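Local structure of mucin-like protocadherin (Homo sapiens, 6OAE) at residues D92-A97 / D129-D134; K105-E110 / L199-V204; L136-Q141 / N157-R162; L179-T184 / H193-T198. The protein probably forms, through an extracellular region whose first two cadherin repeats make up this chain, calcium-dependent heterophilic adhesion complexes with CDHR2 that help pack microvilli. All coordinates share one frame; numbering follows the deposited sequence. Where two conformers were deposited one is given.

Contact 1. Residues D92-A97 / D129-D134. With CA (calcium ion), chain E; CA (calcium ion), chain C; CA (calcium ion), chain D.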
loop_
_atom_site.group_PDB
_atom_site.type_symbol
_atom_site.label_atom_id
_atom_site.label_comp_id
_atom_site.label_asym_id
_atom_site.label_seq_id
_atom_site.Cartn_x
_atom_site.Cartn_y
_atom_site.Cartn_z
ATOM N N ASP A 92 -0.062 -5.283 7.369
ATOM C CA ASP A 92 0.410 -4.651 6.118
ATOM C C ASP A 92 1.937 -4.568 6.140
ATOM O O ASP A 92 2.545 -4.253 7.214
ATOM C CB ASP A 92 -0.226 -3.277 5.902
ATOM C CG ASP A 92 0.235 -2.642 4.603
ATOM O OD1 ASP A 92 0.352 -3.394 3.569
ATOM O OD2 ASP A 92 0.522 -1.417 4.629
ATOM N N VAL A 93 2.529 -4.859 4.995
ATOM C CA VAL A 93 3.973 -4.711 4.684
ATOM C C VAL A 93 4.061 -3.698 3.533
ATOM O O VAL A 93 3.113 -3.642 2.698
ATOM C CB VAL A 93 4.580 -6.084 4.330
ATOM C CG1 VAL A 93 5.943 -5.976 3.645
ATOM C CG2 VAL A 93 4.664 -6.985 5.567
ATOM N N ASN A 94 5.130 -2.915 3.488
ATOM C CA ASN A 94 5.407 -2.011 2.343
ATOM C C ASN A 94 5.907 -2.896 1.199
ATOM O O ASN A 94 7.139 -3.036 1.040
ATOM C CB ASN A 94 6.373 -0.881 2.750
ATOM C CG ASN A 94 6.655 0.061 1.600
ATOM O OD1 ASN A 94 5.986 -0.021 0.577
ATOM N ND2 ASN A 94 7.639 0.940 1.756
ATOM N N ASP A 95 4.992 -3.506 0.440
ATOM C CA ASP A 95 5.324 -4.515 -0.601
ATOM C C ASP A 95 4.943 -4.021 -2.010
ATOM O O ASP A 95 5.100 -4.815 -2.970
ATOM C CB ASP A 95 4.692 -5.880 -0.271
ATOM C CG ASP A 95 3.177 -5.940 -0.217
ATOM O OD1 ASP A 95 2.544 -4.896 0.023
ATOM O OD2 ASP A 95 2.609 -7.072 -0.405
ATOM N N ASN A 96 4.485 -2.771 -2.143
ATOM C CA ASN A 96 4.078 -2.145 -3.424
ATOM C C ASN A 96 4.887 -0.864 -3.628
ATOM O O ASN A 96 5.152 -0.147 -2.638
ATOM C CB ASN A 96 2.569 -1.884 -3.464
ATOM C CG ASN A 96 1.778 -3.177 -3.525
ATOM O OD1 ASN A 96 1.582 -3.738 -4.596
ATOM N ND2 ASN A 96 1.325 -3.655 -2.387
ATOM N N ALA A 97 5.291 -0.605 -4.872
ATOM C CA ALA A 97 6.050 0.609 -5.253
ATOM C C ALA A 97 5.051 1.669 -5.707
ATOM O O ALA A 97 4.002 1.348 -6.280
ATOM C CB ALA A 97 7.068 0.291 -6.323
ATOM N N ASP A 129 0.093 4.239 -4.878
ATOM C CA ASP A 129 0.779 3.106 -4.215
ATOM C C ASP A 129 -0.311 2.182 -3.674
ATOM O O ASP A 129 -1.152 2.665 -2.878
ATOM C CB ASP A 129 1.716 3.675 -3.153
ATOM C CG ASP A 129 2.622 2.665 -2.517
ATOM O OD1 ASP A 129 2.160 1.516 -2.278
ATOM O OD2 ASP A 129 3.775 3.024 -2.249
ATOM N N ARG A 130 -0.298 0.905 -4.082
ATOM C CA ARG A 130 -1.331 -0.095 -3.669
ATOM C C ARG A 130 -1.233 -0.388 -2.162
ATOM O O ARG A 130 -2.163 -1.009 -1.640
ATOM C CB ARG A 130 -1.259 -1.347 -4.549
ATOM C CG ARG A 130 -1.660 -1.101 -6.002
ATOM C CD ARG A 130 -1.659 -2.367 -6.848
ATOM N NE ARG A 130 -2.101 -2.114 -8.218
ATOM C CZ ARG A 130 -3.358 -1.873 -8.572
ATOM N NH1 ARG A 130 -3.650 -1.634 -9.843
ATOM N NH2 ARG A 130 -4.330 -1.872 -7.664
ATOM N N ASP A 131 -0.173 0.033 -1.470
ATOM C CA ASP A 131 -0.175 0.128 0.011
ATOM C C ASP A 131 -0.994 1.374 0.346
ATOM O O ASP A 131 -0.418 2.481 0.390
ATOM C CB ASP A 131 1.242 0.189 0.578
ATOM C CG ASP A 131 2.077 -1.008 0.201
ATOM O OD1 ASP A 131 1.562 -2.135 0.361
ATOM O OD2 ASP A 131 3.224 -0.819 -0.254
ATOM N N LYS A 132 -2.292 1.208 0.549
ATOM C CA LYS A 132 -3.251 2.340 0.686
ATOM C C LYS A 132 -2.827 3.294 1.817
ATOM O O LYS A 132 -3.166 4.467 1.729
ATOM C CB LYS A 132 -4.653 1.820 0.992
ATOM C CG LYS A 132 -5.373 1.114 -0.145
ATOM C CD LYS A 132 -6.899 1.088 0.058
ATOM C CE LYS A 132 -7.416 -0.030 0.953
ATOM N NZ LYS A 132 -6.754 -0.112 2.287
ATOM N N ASP A 133 -2.140 2.798 2.848
ATOM C CA ASP A 133 -1.777 3.582 4.057
ATOM C C ASP A 133 -0.468 4.351 3.851
ATOM O O ASP A 133 -0.172 5.179 4.702
ATOM C CB ASP A 133 -1.712 2.665 5.284
ATOM C CG ASP A 133 -3.052 1.994 5.575
ATOM O OD1 ASP A 133 -4.013 2.725 5.857
ATOM O OD2 ASP A 133 -3.129 0.735 5.493
ATOM N N ASP A 134 0.287 4.091 2.776
ATOM C CA ASP A 134 1.613 4.725 2.545
ATOM C C ASP A 134 1.400 6.211 2.224
ATOM O O ASP A 134 0.603 6.506 1.315
ATOM C CB ASP A 134 2.406 4.027 1.436
ATOM C CG ASP A 134 3.091 2.743 1.866
ATOM O OD1 ASP A 134 2.922 2.340 3.052
ATOM O OD2 ASP A 134 3.816 2.168 1.028
HETATM CA CA CA E . 4.501 1.131 -0.858
HETATM CA CA CA C . 1.082 -4.021 1.559
HETATM CA CA CA D . 0.418 -7.342 -0.608
HETATM O O HOH W 1 2.814 -0.298 3.683
HETATM O O HOH W 2 -1.700 -0.023 3.485
HETATM O O HOH W 3 1.625 0.160 -6.345
HETATM O O HOH W 4 1.010 -9.568 -1.309
#
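D131 OD2 binds one calcium ion (chain E) at 2.4 Å and accepts the backbone N-H of N96, N to OD2 3.0 Å, on the syn side of its carboxylate. D131 OD1 bonds the calcium ion of chain C at 2.3 Å. N96 ND2 meets that OD1 from above the carboxylate plane, 55° out of it, in a nearly straight bond of 3.1 Å. One carboxylate thus bridges two metals while N96 fixes its rotation. N94 OD1, N96 O and D134 OD2 join it on calcium E, where D129 chelates with both oxygens, OD2 at 2.5 Å, and D183 supplies the last ligand. D129 OD1 also accepts D131 N at 2.9 Å, an Asx turn that probably helps position the bridging residue. D95, which has N18 as a further polar partner, bridges too: OD1 lies on calcium C beside D92 OD1 and V93 O, and OD2 on the calcium ion of chain D, where E17, D61, E63 and a water complete the shell; E17 and E63 also reach calcium C. The site lies between the two cadherin repeats: the linker 92-97 leaves strand 79-91 for strand 104-110, and the loop 129-134 leads from helix 122-125 to strand 137-142.

Contact 2. Residues K105-E110 / L199-V204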
loop_
_atom_site.group_PDB
_atom_site.type_symbol
_atom_site.label_atom_id
_atom_site.label_comp_id
_atom_site.label_asym_id
_atom_site.label_seq_id
_atom_site.Cartn_x
_atom_site.Cartn_y
_atom_site.Cartn_z
ATOM N N LYS A 105 6.296 14.160 -19.435
ATOM C CA LYS A 105 5.055 14.947 -19.627
ATOM C C LYS A 105 5.424 16.422 -19.820
ATOM O O LYS A 105 6.321 16.888 -19.079
ATOM C CB LYS A 105 4.204 14.752 -18.370
ATOM C CG LYS A 105 2.823 15.367 -18.386
ATOM C CD LYS A 105 2.295 15.717 -16.998
ATOM C CE LYS A 105 1.823 14.528 -16.195
ATOM N NZ LYS A 105 0.344 14.425 -16.122
ATOM N N GLU A 106 4.744 17.118 -20.744
ATOM C CA GLU A 106 4.977 18.558 -21.029
ATOM C C GLU A 106 3.759 19.383 -20.586
ATOM O O GLU A 106 2.631 18.908 -20.753
ATOM C CB GLU A 106 5.308 18.723 -22.515
ATOM C CG GLU A 106 6.355 17.725 -22.986
ATOM C CD GLU A 106 7.205 18.167 -24.161
ATOM O OE1 GLU A 106 6.849 19.187 -24.795
ATOM O OE2 GLU A 106 8.226 17.493 -24.438
ATOM N N ILE A 107 4.010 20.573 -20.035
ATOM C CA ILE A 107 2.960 21.561 -19.663
ATOM C C ILE A 107 3.369 22.898 -20.287
ATOM O O ILE A 107 4.525 23.301 -20.086
ATOM C CB ILE A 107 2.785 21.695 -18.136
ATOM C CG1 ILE A 107 2.265 20.404 -17.477
ATOM C CG2 ILE A 107 1.871 22.887 -17.823
ATOM C CD1 ILE A 107 3.281 19.286 -17.339
ATOM N N ARG A 108 2.455 23.562 -20.981
ATOM C CA ARG A 108 2.694 24.919 -21.520
ATOM C C ARG A 108 2.189 25.936 -20.492
ATOM O O ARG A 108 1.079 25.752 -19.937
ATOM C CB ARG A 108 2.137 24.989 -22.943
ATOM C CG ARG A 108 3.066 24.252 -23.897
ATOM C CD ARG A 108 2.483 23.851 -25.206
ATOM N NE ARG A 108 1.315 23.018 -25.073
ATOM C CZ ARG A 108 1.296 21.737 -24.700
ATOM N NH1 ARG A 108 2.409 21.080 -24.389
ATOM N NH2 ARG A 108 0.133 21.108 -24.645
ATOM N N VAL A 109 2.985 26.969 -20.233
ATOM C CA VAL A 109 2.688 28.003 -19.203
ATOM C C VAL A 109 2.866 29.367 -19.851
ATOM O O VAL A 109 3.955 29.625 -20.416
ATOM C CB VAL A 109 3.600 27.872 -17.972
ATOM C CG1 VAL A 109 2.986 28.562 -16.764
ATOM C CG2 VAL A 109 3.927 26.431 -17.638
ATOM N N GLU A 110 1.855 30.220 -19.763
ATOM C CA GLU A 110 1.947 31.585 -20.340
ATOM C C GLU A 110 3.023 32.365 -19.591
ATOM O O GLU A 110 3.117 32.249 -18.362
ATOM C CB GLU A 110 0.595 32.269 -20.319
ATOM C CG GLU A 110 -0.329 31.715 -21.365
ATOM C CD GLU A 110 -1.643 32.465 -21.421
ATOM O OE1 GLU A 110 -1.600 33.714 -21.543
ATOM O OE2 GLU A 110 -2.692 31.811 -21.322
ATOM N N LEU A 199 9.229 16.177 -16.016
ATOM C CA LEU A 199 8.272 17.278 -16.243
ATOM C C LEU A 199 8.972 18.290 -17.130
ATOM O O LEU A 199 10.084 18.698 -16.784
ATOM C CB LEU A 199 7.873 17.974 -14.940
ATOM C CG LEU A 199 7.085 17.145 -13.940
ATOM C CD1 LEU A 199 6.838 17.975 -12.696
ATOM C CD2 LEU A 199 5.781 16.679 -14.553
ATOM N N VAL A 200 8.325 18.673 -18.208
ATOM C CA VAL A 200 8.841 19.699 -19.148
ATOM C C VAL A 200 7.880 20.885 -19.065
ATOM O O VAL A 200 6.688 20.707 -19.403
ATOM C CB VAL A 200 8.964 19.125 -20.562
ATOM C CG1 VAL A 200 9.386 20.189 -21.545
ATOM C CG2 VAL A 200 9.927 17.943 -20.599
ATOM N N LEU A 201 8.379 22.037 -18.626
ATOM C CA LEU A 201 7.622 23.306 -18.566
ATOM C C LEU A 201 8.069 24.141 -19.770
ATOM O O LEU A 201 9.297 24.490 -19.823
ATOM C CB LEU A 201 7.922 24.011 -17.244
ATOM C CG LEU A 201 7.195 23.476 -16.000
ATOM C CD1 LEU A 201 5.736 23.835 -16.035
ATOM C CD2 LEU A 201 7.339 21.979 -15.835
ATOM N N ASN A 202 7.144 24.405 -20.687
ATOM C CA ASN A 202 7.395 25.180 -21.927
ATOM C C ASN A 202 6.688 26.533 -21.805
ATOM O O ASN A 202 5.437 26.541 -21.716
ATOM C CB ASN A 202 6.951 24.407 -23.165
ATOM C CG ASN A 202 7.394 25.084 -24.440
ATOM O OD1 ASN A 202 8.506 25.607 -24.508
ATOM N ND2 ASN A 202 6.535 25.072 -25.451
ATOM N N VAL A 203 7.458 27.618 -21.784
ATOM C CA VAL A 203 6.927 28.993 -21.626
ATOM C C VAL A 203 6.393 29.400 -22.993
ATOM O O VAL A 203 7.125 29.247 -23.961
ATOM C CB VAL A 203 7.992 29.977 -21.110
ATOM C CG1 VAL A 203 7.444 31.386 -20.967
ATOM C CG2 VAL A 203 8.585 29.516 -19.798
ATOM N N VAL A 204 5.158 29.876 -23.058
ATOM C CA VAL A 204 4.580 30.381 -24.328
ATOM C C VAL A 204 4.654 31.899 -24.231
ATOM O O VAL A 204 4.432 32.478 -23.172
ATOM C CB VAL A 204 3.179 29.816 -24.625
ATOM C CG1 VAL A 204 3.224 28.295 -24.703
ATOM C CG2 VAL A 204 2.130 30.253 -23.639
#
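K105-E110 and L199-V204 run as parallel neighbours, their axes 4.5 Å apart at closest and 32° askew, joined by five backbone hydrogen bonds from V200 N to K105 O (2.8 Å) through to V204 N to V109 O (2.9 Å). The bonds alternate between strands, and each accepting carbonyl oxygen also takes a CA-H...O contact. On the face of K105, I107 and V109 the side chains are mainly apolar: V109 CG2 meets L201 CD1 at 3.5 Å, while I107 CB lies farther from the same methyl. V109 places CG2 there by turning CG1 anti to the backbone N (chi1 -159°), which leaves CG2 beside that nitrogen. The other face is more polar. E106 and V200 lie alongside each other, pointing the same way, with CG of E106 3.8 Å from CB of V200. V204 spreads its two methyls over two neighbours, CG1 against CB of R108 at 3.9 Å and CG2 against CG of E110 at 3.7 Å. With an alanine here, the aliphatic parts of R108 and E110 would probably be less well packed and freer to turn. Strand 104-110 is an outermost strand of its sheet; strand 174-182 flanks 194-204 across from it, and strand 118-120 of the second sheet packs on I107 and V109.

Contact 3. Residues L136-Q141 / N157-R162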
loop_
_atom_site.group_PDB
_atom_site.type_symbol
_atom_site.label_atom_id
_atom_site.label_comp_id
_atom_site.label_asym_id
_atom_site.label_seq_id
_atom_site.Cartn_x
_atom_site.Cartn_y
_atom_site.Cartn_z
ATOM N N LEU A 136 3.017 9.383 0.517
ATOM C CA LEU A 136 4.028 9.523 -0.560
ATOM C C LEU A 136 4.736 10.880 -0.412
ATOM O O LEU A 136 4.084 11.865 -0.085
ATOM C CB LEU A 136 3.342 9.350 -1.919
ATOM C CG LEU A 136 2.655 7.996 -2.113
ATOM C CD1 LEU A 136 2.196 7.832 -3.547
ATOM C CD2 LEU A 136 3.558 6.842 -1.697
ATOM N N PHE A 137 6.037 10.864 -0.643
ATOM C CA PHE A 137 6.997 11.971 -0.457
ATOM C C PHE A 137 7.573 12.299 -1.830
ATOM O O PHE A 137 8.195 11.418 -2.442
ATOM C CB PHE A 137 8.078 11.567 0.534
ATOM C CG PHE A 137 7.563 11.481 1.943
ATOM C CD1 PHE A 137 6.819 10.380 2.367
ATOM C CD2 PHE A 137 7.808 12.512 2.847
ATOM C CE1 PHE A 137 6.328 10.326 3.665
ATOM C CE2 PHE A 137 7.323 12.445 4.147
ATOM C CZ PHE A 137 6.594 11.350 4.555
ATOM N N TYR A 138 7.363 13.534 -2.272
ATOM C CA TYR A 138 7.707 14.013 -3.627
ATOM C C TYR A 138 8.843 15.012 -3.560
ATOM O O TYR A 138 8.839 15.909 -2.677
ATOM C CB TYR A 138 6.499 14.668 -4.266
ATOM C CG TYR A 138 5.333 13.752 -4.472
ATOM C CD1 TYR A 138 4.388 13.556 -3.471
ATOM C CD2 TYR A 138 5.164 13.079 -5.676
ATOM C CE1 TYR A 138 3.303 12.714 -3.670
ATOM C CE2 TYR A 138 4.077 12.248 -5.888
ATOM C CZ TYR A 138 3.145 12.064 -4.883
ATOM O OH TYR A 138 2.072 11.231 -5.072
ATOM N N THR A 139 9.771 14.866 -4.491
ATOM C CA THR A 139 10.970 15.710 -4.638
ATOM C C THR A 139 11.053 16.187 -6.073
ATOM O O THR A 139 10.838 15.358 -6.968
ATOM C CB THR A 139 12.235 14.940 -4.252
ATOM O OG1 THR A 139 12.002 14.487 -2.918
ATOM C CG2 THR A 139 13.463 15.816 -4.304
ATOM N N LEU A 140 11.375 17.469 -6.274
ATOM C CA LEU A 140 11.594 18.065 -7.611
ATOM C C LEU A 140 13.088 18.378 -7.741
ATOM O O LEU A 140 13.633 19.092 -6.835
ATOM C CB LEU A 140 10.737 19.317 -7.732
ATOM C CG LEU A 140 10.588 19.855 -9.149
ATOM C CD1 LEU A 140 9.654 18.973 -9.966
ATOM C CD2 LEU A 140 10.091 21.294 -9.111
ATOM N N GLN A 141 13.735 17.845 -8.775
ATOM C CA GLN A 141 15.185 18.062 -9.042
ATOM C C GLN A 141 15.340 18.689 -10.428
ATOM O O GLN A 141 14.878 18.083 -11.393
ATOM C CB GLN A 141 15.926 16.737 -8.932
ATOM C CG GLN A 141 17.426 16.863 -9.150
ATOM C CD GLN A 141 18.161 15.551 -9.019
ATOM O OE1 GLN A 141 19.251 15.384 -9.574
ATOM N NE2 GLN A 141 17.574 14.608 -8.284
ATOM N N ASN A 157 4.453 16.357 0.573
ATOM C CA ASN A 157 3.260 15.464 0.504
ATOM C C ASN A 157 2.122 16.036 -0.367
ATOM O O ASN A 157 1.153 15.324 -0.540
ATOM C CB ASN A 157 2.747 15.135 1.896
ATOM C CG ASN A 157 3.849 14.604 2.790
ATOM O OD1 ASN A 157 4.079 15.161 3.865
ATOM N ND2 ASN A 157 4.537 13.550 2.354
ATOM N N ARG A 158 2.270 17.261 -0.885
ATOM C CA ARG A 158 1.287 17.948 -1.772
ATOM C C ARG A 158 2.002 18.350 -3.056
ATOM O O ARG A 158 2.465 19.484 -3.167
ATOM C CB ARG A 158 0.709 19.196 -1.098
ATOM C CG ARG A 158 0.363 19.024 0.372
ATOM C CD ARG A 158 -0.965 18.345 0.612
ATOM N NE ARG A 158 -2.097 19.121 0.135
ATOM C CZ ARG A 158 -3.309 19.073 0.675
ATOM N NH1 ARG A 158 -3.533 18.293 1.716
ATOM N NH2 ARG A 158 -4.284 19.810 0.175
ATOM N N PRO A 159 2.138 17.446 -4.052
ATOM C CA PRO A 159 2.857 17.765 -5.284
ATOM C C PRO A 159 2.092 18.635 -6.298
ATOM O O PRO A 159 1.909 18.216 -7.426
ATOM C CB PRO A 159 3.147 16.353 -5.831
ATOM C CG PRO A 159 1.930 15.576 -5.454
ATOM C CD PRO A 159 1.675 16.045 -4.037
ATOM N N ALA A 160 1.687 19.830 -5.889
ATOM C CA ALA A 160 1.217 20.884 -6.806
ATOM C C ALA A 160 2.460 21.673 -7.182
ATOM O O ALA A 160 3.284 21.904 -6.277
ATOM C CB ALA A 160 0.179 21.759 -6.163
ATOM N N LEU A 161 2.597 22.053 -8.443
ATOM C CA LEU A 161 3.761 22.838 -8.909
ATOM C C LEU A 161 3.352 24.311 -8.905
ATOM O O LEU A 161 2.341 24.664 -9.551
ATOM C CB LEU A 161 4.217 22.372 -10.292
ATOM C CG LEU A 161 5.612 22.853 -10.683
ATOM C CD1 LEU A 161 6.671 22.225 -9.805
ATOM C CD2 LEU A 161 5.904 22.570 -12.148
ATOM N N ARG A 162 4.103 25.119 -8.177
ATOM C CA ARG A 162 3.863 26.561 -7.996
ATOM C C ARG A 162 4.898 27.356 -8.797
ATOM O O ARG A 162 6.080 26.968 -8.795
ATOM C CB ARG A 162 3.906 26.856 -6.495
ATOM C CG ARG A 162 3.870 28.338 -6.141
ATOM C CD ARG A 162 3.980 28.575 -4.642
ATOM N NE ARG A 162 5.237 28.006 -4.195
ATOM C CZ ARG A 162 5.436 27.371 -3.053
ATOM N NH1 ARG A 162 4.455 27.215 -2.189
ATOM N NH2 ARG A 162 6.623 26.862 -2.792
#
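One side-chain hydrogen bond crosses between L136-Q141 and N157-R162: N157 ND2 donates to L136 O, 3.0 Å away and nearly straight. The acceptor lies in the plane of the amide, but the nitrogen approaches from above the carbonyl plane. The same ND2 also sits over the centre of the F137 ring, 3.5 Å from its nearest carbon, CD2, with amide and ring planes 82° apart. With CG of N157 anti to its carbonyl carbon (chi1 -52°), the amide turns back against F137, so that ND2 bonds L136 O while resting over the ring face.

A CH-pi contact follows. P159 CG stands over the middle of the Y138 ring, 3.6 Å from the centroid and 10° off the normal, while CB and CD flank it above CG and CD1 of the ring. P159 is the centre of an inverse gamma turn, closed by A160 N to R158 O at 2.9 Å. The phenol is held at its far end as well, since Y138 OH is hydrogen-bonded to A127 N.

Purely apolar packing completes the contact: L140 CD2 touches L161 CD1 at 3.6 Å, the two side chains crossing at about a right angle. Strands 137-142 and 158-163 belong to different sheets, and Y138, L140, P159 and L161 meet between them, the face-to-face packing of the cadherin repeat's Greek-key beta sandwich.

Contact 4. Residues L179-T184 / H193-T198. With CA (calcium ion), chain E.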
loop_
_atom_site.group_PDB
_atom_site.type_symbol
_atom_site.label_atom_id
_atom_site.label_comp_id
_atom_site.label_asym_id
_atom_site.label_seq_id
_atom_site.Cartn_x
_atom_site.Cartn_y
_atom_site.Cartn_z
ATOM N N LEU A 179 10.901 14.474 -11.356
ATOM C CA LEU A 179 9.949 14.336 -10.241
ATOM C C LEU A 179 10.160 12.948 -9.647
ATOM O O LEU A 179 9.988 11.970 -10.389
ATOM C CB LEU A 179 8.526 14.521 -10.762
ATOM C CG LEU A 179 7.438 14.477 -9.693
ATOM C CD1 LEU A 179 7.605 15.576 -8.655
ATOM C CD2 LEU A 179 6.090 14.563 -10.350
ATOM N N LEU A 180 10.547 12.883 -8.377
ATOM C CA LEU A 180 10.757 11.610 -7.648
ATOM C C LEU A 180 9.625 11.432 -6.663
ATOM O O LEU A 180 9.174 12.429 -6.082
ATOM C CB LEU A 180 12.076 11.631 -6.877
ATOM C CG LEU A 180 13.301 12.087 -7.656
ATOM C CD1 LEU A 180 14.531 12.032 -6.762
ATOM C CD2 LEU A 180 13.501 11.241 -8.893
ATOM N N VAL A 181 9.207 10.196 -6.445
ATOM C CA VAL A 181 8.265 9.909 -5.343
ATOM C C VAL A 181 8.827 8.704 -4.601
ATOM O O VAL A 181 9.362 7.806 -5.280
ATOM C CB VAL A 181 6.825 9.685 -5.846
ATOM C CG1 VAL A 181 6.702 8.468 -6.766
ATOM C CG2 VAL A 181 5.856 9.599 -4.684
ATOM N N ARG A 182 8.729 8.704 -3.278
ATOM C CA ARG A 182 9.069 7.519 -2.451
ATOM C C ARG A 182 7.910 7.303 -1.483
ATOM O O ARG A 182 7.149 8.277 -1.227
ATOM C CB ARG A 182 10.437 7.674 -1.768
ATOM C CG ARG A 182 10.521 8.827 -0.790
ATOM C CD ARG A 182 11.773 8.883 0.078
ATOM N NE ARG A 182 11.612 9.973 1.040
ATOM C CZ ARG A 182 11.901 11.264 0.824
ATOM N NH1 ARG A 182 12.403 11.687 -0.328
ATOM N NH2 ARG A 182 11.694 12.143 1.787
ATOM N N ASP A 183 7.787 6.081 -0.952
ATOM C CA ASP A 183 6.665 5.697 -0.054
ATOM C C ASP A 183 7.130 5.664 1.411
ATOM O O ASP A 183 6.438 5.060 2.212
ATOM C CB ASP A 183 6.056 4.375 -0.507
ATOM C CG ASP A 183 7.025 3.209 -0.610
ATOM O OD1 ASP A 183 8.222 3.357 -0.219
ATOM O OD2 ASP A 183 6.569 2.165 -1.111
ATOM N N THR A 184 8.268 6.286 1.733
ATOM C CA THR A 184 8.812 6.395 3.109
ATOM C C THR A 184 9.299 7.818 3.349
ATOM O O THR A 184 9.777 8.481 2.432
ATOM C CB THR A 184 9.942 5.385 3.344
ATOM O OG1 THR A 184 11.034 5.680 2.459
ATOM C CG2 THR A 184 9.456 3.963 3.177
ATOM N N HIS A 193 10.468 2.309 -1.761
ATOM C CA HIS A 193 10.330 2.210 -3.228
ATOM C C HIS A 193 10.266 3.613 -3.801
ATOM O O HIS A 193 9.583 4.449 -3.194
ATOM C CB HIS A 193 9.091 1.422 -3.604
ATOM C CG HIS A 193 8.996 0.113 -2.904
ATOM N ND1 HIS A 193 8.155 -0.061 -1.838
ATOM C CD2 HIS A 193 9.646 -1.064 -3.102
ATOM C CE1 HIS A 193 8.267 -1.308 -1.404
ATOM N NE2 HIS A 193 9.185 -1.944 -2.164
ATOM N N THR A 194 10.928 3.821 -4.933
ATOM C CA THR A 194 11.019 5.135 -5.606
ATOM C C THR A 194 10.528 4.956 -7.039
ATOM O O THR A 194 10.815 3.902 -7.632
ATOM C CB THR A 194 12.441 5.707 -5.546
ATOM O OG1 THR A 194 12.767 5.916 -4.174
ATOM C CG2 THR A 194 12.590 7.035 -6.258
ATOM N N ALA A 195 9.810 5.953 -7.547
ATOM C CA ALA A 195 9.423 6.097 -8.957
ATOM C C ALA A 195 9.893 7.485 -9.406
ATOM O O ALA A 195 10.032 8.400 -8.544
ATOM C CB ALA A 195 7.945 5.906 -9.119
ATOM N N THR A 196 10.180 7.619 -10.698
ATOM C CA THR A 196 10.728 8.853 -11.295
ATOM C C THR A 196 9.916 9.152 -12.550
ATOM O O THR A 196 9.416 8.211 -13.182
ATOM C CB THR A 196 12.232 8.735 -11.587
ATOM O OG1 THR A 196 12.396 7.927 -12.742
ATOM C CG2 THR A 196 13.039 8.130 -10.469
ATOM N N ALA A 197 9.752 10.425 -12.848
ATOM C CA ALA A 197 9.101 10.913 -14.076
ATOM C C ALA A 197 9.780 12.232 -14.443
ATOM O O ALA A 197 10.465 12.799 -13.571
ATOM C CB ALA A 197 7.628 11.057 -13.864
ATOM N N THR A 198 9.634 12.663 -15.691
ATOM C CA THR A 198 10.203 13.935 -16.208
ATOM C C THR A 198 9.036 14.915 -16.412
ATOM O O THR A 198 7.948 14.490 -16.881
ATOM C CB THR A 198 11.091 13.667 -17.435
ATOM O OG1 THR A 198 12.275 12.964 -17.033
ATOM C CG2 THR A 198 11.540 14.932 -18.127
HETATM CA CA CA E . 4.501 1.131 -0.858
#
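With CG of D183 set between its backbone N and carbonyl carbon (chi1 56°) and CG of H193 beside its own N (chi1 -51°), carboxylate and imidazole are brought together at the end of the hairpin. Both oxygens of D183 grip H193. ND1 donates to the syn lone pair of OD2 at 2.8 Å, in the plane of the ring, while the carboxylate is turned 73° to it; the backbone N of H193 donates to OD1 at 2.9 Å. OD2 also binds the calcium ion of chain E at 2.3 Å, which makes H193 a second-shell residue that fixes a metal ligand. The metal and the imidazole N-H would both draw on the charge of this oxygen. A leucine in place of H193 would probably leave OD2 without its ring donor and the D183 carboxylate less firmly oriented toward the calcium.

Beyond this site the strands pair antiparallel. L179 with A197 and V181 with A195 are hydrogen-bonded pairs, exemplified by L179 N to A197 O at 2.8 Å; a weak bond from D183 N to H193 O continues the ladder. On the face of V181 its CG1 rests on A195 CB at 3.7 Å. On the other face L180 CD2 lies alongside T196 CG2 at 3.5 Å, and R182 CB reaches OG1 of T194 at 3.8 Å. The hairpin forms the middle of its four-stranded sheet, strand 137-142 flanking 174-182 and strand 104-110 flanking 194-204, while F100 packs on L179 and V181.

Overall arrangement
Contacts 1 and 4 share the calcium ion of chain E: D183 supplies the ligand that completes the set from 92-97 and 129-134, and their centres lie about 14 Å apart. Contacts 2, 3 and 4 all belong to the second cadherin repeat. Contact 4 continues into contact 2 along strand 194-204, and into contact 3 through backbone pairing of strands 174-182 and 137-142, with T139 O 2.9 Å from L180 N. Contact 3 ties this sheet to the other one, and L161 CD2 reaches L201 CD2 of contact 2 at 4.0 Å. Contact 2 lies farthest from the calcium linker, its centre about 32 Å from that of contact 1.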